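PDB 4M59: pentatricopeptide repeat-containing protein 10, chloroplastic from Zea mays, which binds similar intergenic RNA elements in the chloroplast atpH 5'-UTR and psaJ 3'-UTR, stabilising mRNA as a barrier to exonucleolytic decay. Local coordinates for residues Thr284-Met289 / Tyr320-Gly325; Asn356-Val361 / Glu368-Arg373. The protein carries 4 engineered substitutions. All coordinates share one frame; numbering follows the deposited sequence.

Interaction 1 (Thr284-Met289 / Tyr320-Gly325); sequences TYNTVM and YNLVLG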
ATOM      1  N   THR A 284      14.149  19.270 -13.958  1.00 74.02           N
ATOM      2  CA  THR A 284      12.843  19.847 -14.034  1.00 74.42           C
ATOM      3  C   THR A 284      11.950  18.837 -14.621  1.00 73.87           C
ATOM      4  O   THR A 284      10.943  18.454 -14.070  1.00 75.22           O
ATOM      5  CB  THR A 284      12.867  20.991 -14.954  1.00 78.81           C
ATOM      6  OG1 THR A 284      14.003  21.796 -14.651  1.00 79.41           O
ATOM      7  CG2 THR A 284      11.625  21.780 -14.796  1.00 79.56           C
ATOM      8  N   TYR A 285      12.336  18.380 -15.808  0.84 74.05           N
ATOM      9  CA  TYR A 285      11.581  17.383 -16.547  1.00 74.42           C
ATOM     10  C   TYR A 285      11.268  16.167 -15.689  1.00 75.83           C
ATOM     11  O   TYR A 285      10.189  15.587 -15.802  1.00 77.08           O
ATOM     12  CB  TYR A 285      12.347  16.951 -17.799  1.00 71.56           C
ATOM     13  CG  TYR A 285      12.187  17.891 -18.969  1.00 72.13           C
ATOM     14  CD1 TYR A 285      10.945  18.422 -19.293  0.20 72.85           C
ATOM     15  CD2 TYR A 285      13.274  18.250 -19.752  0.24 72.14           C
ATOM     16  CE1 TYR A 285      10.792  19.282 -20.362  0.24 73.56           C
ATOM     17  CE2 TYR A 285      13.131  19.110 -20.823  0.43 72.95           C
ATOM     18  CZ  TYR A 285      11.886  19.622 -21.123  1.00 73.58           C
ATOM     19  OH  TYR A 285      11.737  20.477 -22.187  0.20 74.76           O
ATOM     20  N   ASN A 286      12.205  15.777 -14.832  1.00 72.63           N
ATOM     21  CA  ASN A 286      11.993  14.605 -14.015  1.00 73.55           C
ATOM     22  C   ASN A 286      11.031  14.913 -12.909  1.00 74.65           C
ATOM     23  O   ASN A 286      10.293  14.059 -12.456  1.00 75.50           O
ATOM     24  CB  ASN A 286      13.300  14.120 -13.434  1.00 73.13           C
ATOM     25  CG  ASN A 286      14.069  13.269 -14.390  1.00 72.52           C
ATOM     26  OD1 ASN A 286      13.552  12.291 -14.919  1.00 72.77           O
ATOM     27  ND2 ASN A 286      15.306  13.636 -14.633  1.00 71.75           N
ATOM     28  N   THR A 287      11.037  16.158 -12.480  1.00 70.87           N
ATOM     29  CA  THR A 287      10.192  16.548 -11.386  1.00 71.92           C
ATOM     30  C   THR A 287       8.742  16.493 -11.808  1.00 73.16           C
ATOM     31  O   THR A 287       7.900  16.023 -11.063  1.00 74.44           O
ATOM     32  CB  THR A 287      10.578  17.926 -10.866  1.00 69.70           C
ATOM     33  OG1 THR A 287      11.849  17.839 -10.222  1.00 69.23           O
ATOM     34  CG2 THR A 287       9.578  18.402  -9.869  1.00 70.84           C
ATOM     35  N   VAL A 288       8.455  16.933 -13.018  1.00 69.39           N
ATOM     36  CA  VAL A 288       7.092  16.896 -13.514  1.00 70.91           C
ATOM     37  C   VAL A 288       6.687  15.500 -13.969  1.00 71.50           C
ATOM     38  O   VAL A 288       5.549  15.091 -13.798  1.00 73.21           O
ATOM     39  CB  VAL A 288       6.881  17.921 -14.628  1.00 76.24           C
ATOM     40  CG1 VAL A 288       8.134  18.066 -15.429  1.00 74.11           C
ATOM     41  CG2 VAL A 288       5.733  17.537 -15.517  1.00 77.58           C
ATOM     42  N   MET A 289       7.628  14.758 -14.527  1.00 73.66           N
ATOM     43  CA  MET A 289       7.343  13.393 -14.926  1.00 73.97           C
ATOM     44  C   MET A 289       6.951  12.568 -13.717  1.00 74.95           C
ATOM     45  O   MET A 289       5.952  11.858 -13.731  1.00 76.47           O
ATOM     46  CB  MET A 289       8.545  12.771 -15.632  1.00 73.15           C
ATOM     47  CG  MET A 289       8.272  12.404 -17.076  1.00 72.93           C
ATOM     48  SD  MET A 289       9.624  11.590 -17.920  1.00 71.07           S
ATOM     49  CE  MET A 289      10.868  12.843 -17.819  1.00 69.83           C
ATOM     50  N   TYR A 320      16.271   7.391 -17.258  1.00 66.54           N
ATOM     51  CA  TYR A 320      15.629   6.228 -17.831  1.00 66.27           C
ATOM     52  C   TYR A 320      15.136   5.262 -16.772  1.00 66.96           C
ATOM     53  O   TYR A 320      14.021   4.787 -16.862  1.00 66.99           O
ATOM     54  CB  TYR A 320      16.576   5.526 -18.795  1.00 68.31           C
ATOM     55  CG  TYR A 320      16.463   5.960 -20.236  1.00 66.61           C
ATOM     56  CD1 TYR A 320      15.362   5.627 -20.990  1.00 66.13           C
ATOM     57  CD2 TYR A 320      17.469   6.665 -20.856  1.00 65.55           C
ATOM     58  CE1 TYR A 320      15.256   6.002 -22.300  1.00 64.89           C
ATOM     59  CE2 TYR A 320      17.367   7.044 -22.161  1.00 63.92           C
ATOM     60  CZ  TYR A 320      16.258   6.710 -22.875  1.00 63.69           C
ATOM     61  OH  TYR A 320      16.142   7.078 -24.184  1.00 63.40           O
ATOM     62  N   ASN A 321      15.962   4.963 -15.775  1.00 59.00           N
ATOM     63  CA  ASN A 321      15.550   4.064 -14.706  1.00 59.59           C
ATOM     64  C   ASN A 321      14.323   4.584 -14.015  1.00 59.71           C
ATOM     65  O   ASN A 321      13.468   3.832 -13.590  1.00 60.01           O
ATOM     66  CB  ASN A 321      16.632   3.929 -13.650  1.00 57.89           C
ATOM     67  CG  ASN A 321      17.923   3.467 -14.201  1.00 58.30           C
ATOM     68  OD1 ASN A 321      18.970   3.703 -13.631  1.00 59.21           O
ATOM     69  ND2 ASN A 321      17.860   2.786 -15.325  1.00 57.79           N
ATOM     70  N   LEU A 322      14.274   5.895 -13.889  1.00 60.44           N
ATOM     71  CA  LEU A 322      13.165   6.566 -13.274  1.00 60.79           C
ATOM     72  C   LEU A 322      11.914   6.218 -14.036  1.00 60.96           C
ATOM     73  O   LEU A 322      10.904   5.861 -13.455  1.00 61.76           O
ATOM     74  CB  LEU A 322      13.431   8.064 -13.320  1.00 67.73           C
ATOM     75  CG  LEU A 322      12.483   9.075 -12.708  1.00 68.22           C
ATOM     76  CD1 LEU A 322      13.314  10.150 -12.111  1.00 68.12           C
ATOM     77  CD2 LEU A 322      11.567   9.683 -13.740  1.00 68.25           C
ATOM     78  N   VAL A 323      11.999   6.299 -15.354  1.00 60.26           N
ATOM     79  CA  VAL A 323      10.861   6.043 -16.213  1.00 60.65           C
ATOM     80  C   VAL A 323      10.488   4.576 -16.203  1.00 61.03           C
ATOM     81  O   VAL A 323       9.324   4.219 -16.195  1.00 62.16           O
ATOM     82  CB  VAL A 323      11.163   6.456 -17.644  1.00 64.88           C
ATOM     83  CG1 VAL A 323       9.949   6.291 -18.498  1.00 65.69           C
ATOM     84  CG2 VAL A 323      11.611   7.879 -17.678  1.00 64.45           C
ATOM     85  N   LEU A 324      11.498   3.725 -16.195  1.00 57.02           N
ATOM     86  CA  LEU A 324      11.286   2.294 -16.166  1.00 57.23           C
ATOM     87  C   LEU A 324      10.571   1.880 -14.904  1.00 58.10           C
ATOM     88  O   LEU A 324       9.665   1.061 -14.937  1.00 58.76           O
ATOM     89  CB  LEU A 324      12.620   1.565 -16.287  1.00 55.73           C
ATOM     90  CG  LEU A 324      13.294   1.712 -17.643  1.00 54.87           C
ATOM     91  CD1 LEU A 324      14.687   1.202 -17.611  1.00 54.79           C
ATOM     92  CD2 LEU A 324      12.514   0.977 -18.678  1.00 54.73           C
ATOM     93  N   GLY A 325      10.976   2.460 -13.786  1.00 67.47           N
ATOM     94  CA  GLY A 325      10.380   2.144 -12.515  1.00 68.17           C
ATOM     95  C   GLY A 325       8.903   2.396 -12.523  1.00 69.41           C
ATOM     96  O   GLY A 325       8.130   1.600 -12.025  1.00 70.24           O
TER

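Interaction 2 (Asn356-Val361 / Glu368-Arg373); sequences NTMLAV and EDYVTR. With PO4 (phosphate ion), chain E.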
ATOM      1  N   ASN A 356      17.908  -4.161 -12.238  1.00 79.42           N
ATOM      2  CA  ASN A 356      17.156  -4.480 -11.033  1.00 79.11           C
ATOM      3  C   ASN A 356      15.767  -3.869 -11.094  1.00 77.50           C
ATOM      4  O   ASN A 356      14.796  -4.446 -10.607  1.00 76.96           O
ATOM      5  CB  ASN A 356      17.895  -3.983  -9.790  1.00 98.60           C
ATOM      6  CG  ASN A 356      17.727  -4.910  -8.602  1.00 98.80           C
ATOM      7  OD1 ASN A 356      16.617  -5.112  -8.110  1.00 97.55           O
ATOM      8  ND2 ASN A 356      18.832  -5.476  -8.136  1.00100.55           N
ATOM      9  N   THR A 357      15.683  -2.689 -11.698  1.00 55.85           N
ATOM     10  CA  THR A 357      14.427  -2.024 -11.883  1.00 54.90           C
ATOM     11  C   THR A 357      13.615  -2.883 -12.819  1.00 54.48           C
ATOM     12  O   THR A 357      12.436  -3.099 -12.602  1.00 54.30           O
ATOM     13  CB  THR A 357      14.647  -0.635 -12.466  1.00 53.86           C
ATOM     14  OG1 THR A 357      15.480   0.118 -11.587  1.00 54.38           O
ATOM     15  CG2 THR A 357      13.365   0.087 -12.611  1.00 53.41           C
ATOM     16  N   MET A 358      14.260  -3.392 -13.862  1.00 59.16           N
ATOM     17  CA  MET A 358      13.568  -4.197 -14.861  1.00 58.73           C
ATOM     18  C   MET A 358      13.047  -5.522 -14.311  1.00 59.01           C
ATOM     19  O   MET A 358      12.097  -6.084 -14.848  1.00 58.72           O
ATOM     20  CB  MET A 358      14.470  -4.439 -16.072  1.00 63.93           C
ATOM     21  CG  MET A 358      14.947  -3.164 -16.746  1.00 63.35           C
ATOM     22  SD  MET A 358      14.360  -2.995 -18.441  1.00 62.14           S
ATOM     23  CE  MET A 358      12.664  -3.535 -18.280  1.00 62.53           C
ATOM     24  N   LEU A 359      13.661  -6.026 -13.243  1.00 64.95           N
ATOM     25  CA  LEU A 359      13.251  -7.303 -12.691  1.00 65.17           C
ATOM     26  C   LEU A 359      12.408  -7.146 -11.441  1.00 64.93           C
ATOM     27  O   LEU A 359      11.968  -8.123 -10.851  1.00 65.08           O
ATOM     28  CB  LEU A 359      14.465  -8.149 -12.364  1.00 63.12           C
ATOM     29  CG  LEU A 359      15.457  -8.341 -13.487  1.00 63.81           C
ATOM     30  CD1 LEU A 359      16.632  -9.058 -12.942  1.00 65.76           C
ATOM     31  CD2 LEU A 359      14.821  -9.132 -14.569  1.00 63.12           C
ATOM     32  N   ALA A 360      12.191  -5.909 -11.037  1.00 91.07           N
ATOM     33  CA  ALA A 360      11.394  -5.633  -9.866  1.00 91.15           C
ATOM     34  C   ALA A 360       9.961  -5.459 -10.286  1.00 91.29           C
ATOM     35  O   ALA A 360       9.171  -4.843  -9.586  1.00 91.90           O
ATOM     36  CB  ALA A 360      11.877  -4.396  -9.206  1.00 77.68           C
ATOM     37  N   VAL A 361       9.640  -5.974 -11.467  1.00 70.77           N
ATOM     38  CA  VAL A 361       8.338  -5.757 -12.082  1.00 71.28           C
ATOM     39  C   VAL A 361       7.210  -6.445 -11.325  1.00 72.26           C
ATOM     40  O   VAL A 361       7.433  -7.392 -10.572  1.00 72.28           O
ATOM     41  CB  VAL A 361       8.325  -6.209 -13.553  1.00 66.51           C
ATOM     42  CG1 VAL A 361       8.262  -7.724 -13.648  1.00 66.34           C
ATOM     43  CG2 VAL A 361       7.165  -5.566 -14.297  1.00 67.33           C
ATOM     44  N   GLU A 368       7.229 -14.292 -17.428  1.00 70.93           N
ATOM     45  CA  GLU A 368       8.342 -15.225 -17.549  1.00 71.15           C
ATOM     46  C   GLU A 368       9.186 -14.957 -18.790  1.00 70.66           C
ATOM     47  O   GLU A 368      10.412 -15.051 -18.746  1.00 70.94           O
ATOM     48  CB  GLU A 368       7.833 -16.664 -17.564  1.00 72.84           C
ATOM     49  CG  GLU A 368       8.890 -17.684 -17.956  1.00 73.32           C
ATOM     50  CD  GLU A 368       8.330 -19.088 -18.067  1.00 74.04           C
ATOM     51  OE1 GLU A 368       9.077 -19.992 -18.491  1.00 74.50           O
ATOM     52  OE2 GLU A 368       7.147 -19.288 -17.729  1.00 74.33           O
ATOM     53  N   ASP A 369       8.529 -14.630 -19.897  1.00 59.90           N
ATOM     54  CA  ASP A 369       9.227 -14.387 -21.136  1.00 59.42           C
ATOM     55  C   ASP A 369       9.919 -13.062 -21.074  1.00 59.15           C
ATOM     56  O   ASP A 369      10.961 -12.867 -21.672  1.00 58.77           O
ATOM     57  CB  ASP A 369       8.244 -14.395 -22.287  1.00 62.77           C
ATOM     58  CG  ASP A 369       8.918 -14.386 -23.606  1.00 62.27           C
ATOM     59  OD1 ASP A 369       9.930 -15.074 -23.748  1.00 62.04           O
ATOM     60  OD2 ASP A 369       8.441 -13.680 -24.503  1.00 62.20           O
ATOM     61  N   TYR A 370       9.329 -12.142 -20.336  1.00 50.38           N
ATOM     62  CA  TYR A 370       9.905 -10.834 -20.150  1.00 50.24           C
ATOM     63  C   TYR A 370      11.229 -10.966 -19.454  1.00 50.41           C
ATOM     64  O   TYR A 370      12.236 -10.501 -19.942  1.00 50.07           O
ATOM     65  CB  TYR A 370       8.951  -9.977 -19.343  1.00 51.99           C
ATOM     66  CG  TYR A 370       9.534  -8.728 -18.742  1.00 51.98           C
ATOM     67  CD1 TYR A 370       9.672  -7.574 -19.470  1.00 51.85           C
ATOM     68  CD2 TYR A 370       9.899  -8.700 -17.423  1.00 52.18           C
ATOM     69  CE1 TYR A 370      10.181  -6.449 -18.903  1.00 51.80           C
ATOM     70  CE2 TYR A 370      10.406  -7.582 -16.862  1.00 52.19           C
ATOM     71  CZ  TYR A 370      10.544  -6.465 -17.595  1.00 51.98           C
ATOM     72  OH  TYR A 370      11.058  -5.365 -16.993  1.00 51.98           O
ATOM     73  N   VAL A 371      11.220 -11.634 -18.314  1.00 48.61           N
ATOM     74  CA  VAL A 371      12.421 -11.846 -17.541  1.00 49.37           C
ATOM     75  C   VAL A 371      13.484 -12.544 -18.350  1.00 49.55           C
ATOM     76  O   VAL A 371      14.658 -12.252 -18.231  1.00 49.98           O
ATOM     77  CB  VAL A 371      12.113 -12.681 -16.313  1.00 53.77           C
ATOM     78  CG1 VAL A 371      13.340 -12.840 -15.465  1.00 55.06           C
ATOM     79  CG2 VAL A 371      11.030 -12.030 -15.519  1.00 53.27           C
ATOM     80  N   THR A 372      13.064 -13.469 -19.187  1.00 49.83           N
ATOM     81  CA  THR A 372      13.993 -14.148 -20.049  1.00 49.57           C
ATOM     82  C   THR A 372      14.546 -13.160 -21.037  1.00 48.34           C
ATOM     83  O   THR A 372      15.709 -13.208 -21.384  1.00 47.99           O
ATOM     84  CB  THR A 372      13.314 -15.281 -20.784  1.00 49.16           C
ATOM     85  OG1 THR A 372      12.695 -16.152 -19.840  1.00 50.23           O
ATOM     86  CG2 THR A 372      14.318 -16.064 -21.553  1.00 48.73           C
ATOM     87  N   ARG A 373      13.705 -12.238 -21.479  1.00 62.81           N
ATOM     88  CA  ARG A 373      14.118 -11.270 -22.475  1.00 61.63           C
ATOM     89  C   ARG A 373      15.033 -10.223 -21.888  1.00 61.66           C
ATOM     90  O   ARG A 373      15.800  -9.605 -22.599  1.00 60.67           O
ATOM     91  CB  ARG A 373      12.903 -10.617 -23.115  1.00 65.10           C
ATOM     92  CG  ARG A 373      13.087 -10.306 -24.566  1.00 64.05           C
ATOM     93  CD  ARG A 373      13.474 -11.551 -25.331  1.00 63.59           C
ATOM     94  NE  ARG A 373      12.376 -12.490 -25.530  1.00 64.34           N
ATOM     95  CZ  ARG A 373      12.523 -13.810 -25.564  1.00 64.46           C
ATOM     96  NH1 ARG A 373      13.712 -14.358 -25.390  1.00 64.01           N
ATOM     97  NH2 ARG A 373      11.478 -14.586 -25.755  1.00 65.10           N
TER
HETATM   98  P   PO4 E 801       9.408 -18.216 -27.270  1.00 82.86           P
HETATM   99  O1  PO4 E 801      10.248 -16.969 -27.139  1.00 82.86           O
HETATM  100  O2  PO4 E 801       7.961 -17.878 -27.003  1.00 82.86           O
HETATM  101  O3  PO4 E 801       9.546 -18.771 -28.668  1.00 82.86           O
HETATM  102  O4  PO4 E 801       9.877 -19.247 -26.272  1.00 82.86           O

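Interaction 1 (Thr284-Met289 / Tyr320-Gly325)
M289 and V323 make the purely apolar part of this contact, M289 SD resting 4.2 Å from V323 CG2. The thioether is not confined to this pair, for M289 also packs on A301 and L304 of helix 298-310, while V323 reaches M339 of helix 333-346. A second kind of touch, apolar against polar, lies beside it. Both methyls of L322 straddle the amide oxygen of N286, with L322 CD1 and CD2 each 3.5 Å from N286 OD1. L322 can do this because its CG stands anti to the backbone N (chi1 -178°), which carries the forked end out to the neighbouring helix. No hydrogen bond crosses between the segments; the amide is instead held through ND2, which donates to the carbonyl O of Q593 in the second subunit, where T594 also packs against N286 and L322. Replacing L322 by an alanine would probably open a gap beside the N286 amide and take away a side chain that T594 of the second subunit packs against. Helices 282-295 and 317-328 belong to successive predicted repeats, PPR 7 and PPR 8, and their side-by-side packing is one of the inter-repeat contacts that build a PPR superhelix.

Interaction 2 (Asn356-Val361 / Glu368-Arg373)
L359 and V371 meet at the apolar centre, methyl to methyl, L359 CD2 lying 4.1 Å from V371 CG1 where L359 CA and V371 CA are 6.7 Å apart. The Y370 ring extends this centre: V361 CG1 approaches Y370 CE2 obliquely at 3.9 Å, and F333 of helix 333-346 stacks on the ring. With CG anti to the backbone N (chi1 164°), Y370 sends its ring across toward M358, and the two side chains cross at about a right angle. There the phenol hydroxyl donates a hydrogen bond to the carbonyl oxygen of M358, which sits at the ring edge, in its plane; Y370 OH and M358 O are 2.5 Å apart, a very short length that is doubtful because the hydroxyl's place is less sure. Farther out, on the flank of helix 367-380, R373 NH2 forms a salt bridge with D369 OD1 at 2.6 Å. R373 NH2 also makes a weak bond to phosphate O1, 3.0 Å away, and R121 of the second subunit binds this ion too, which probably came from the crystallisation liquor. Lying within the predicted repeat PPR 9, helices 352-359 and 367-380 pack as the helix-turn-helix hairpin that defines a pentatricopeptide repeat.

The principle illustrated is that of a solenoid: interaction 1 joins neighbouring repeats, interaction 2 joins the two helices of a single repeat, and the two follow in series along the chain with centres 19 Å apart. They meet through T357, whose CG2 packs against the backbone of 320-325, 3.6 Å from G325 N, and against L324. Helix 333-346 lies between them in sequence and packs on both, M339 against V323 and M336 against Y370. The bound RNA passes nearer to interaction 2, about 5 Å at the closest atoms, than to interaction 1, at about 10 Å. Both contacts also touch the second subunit of the homodimer.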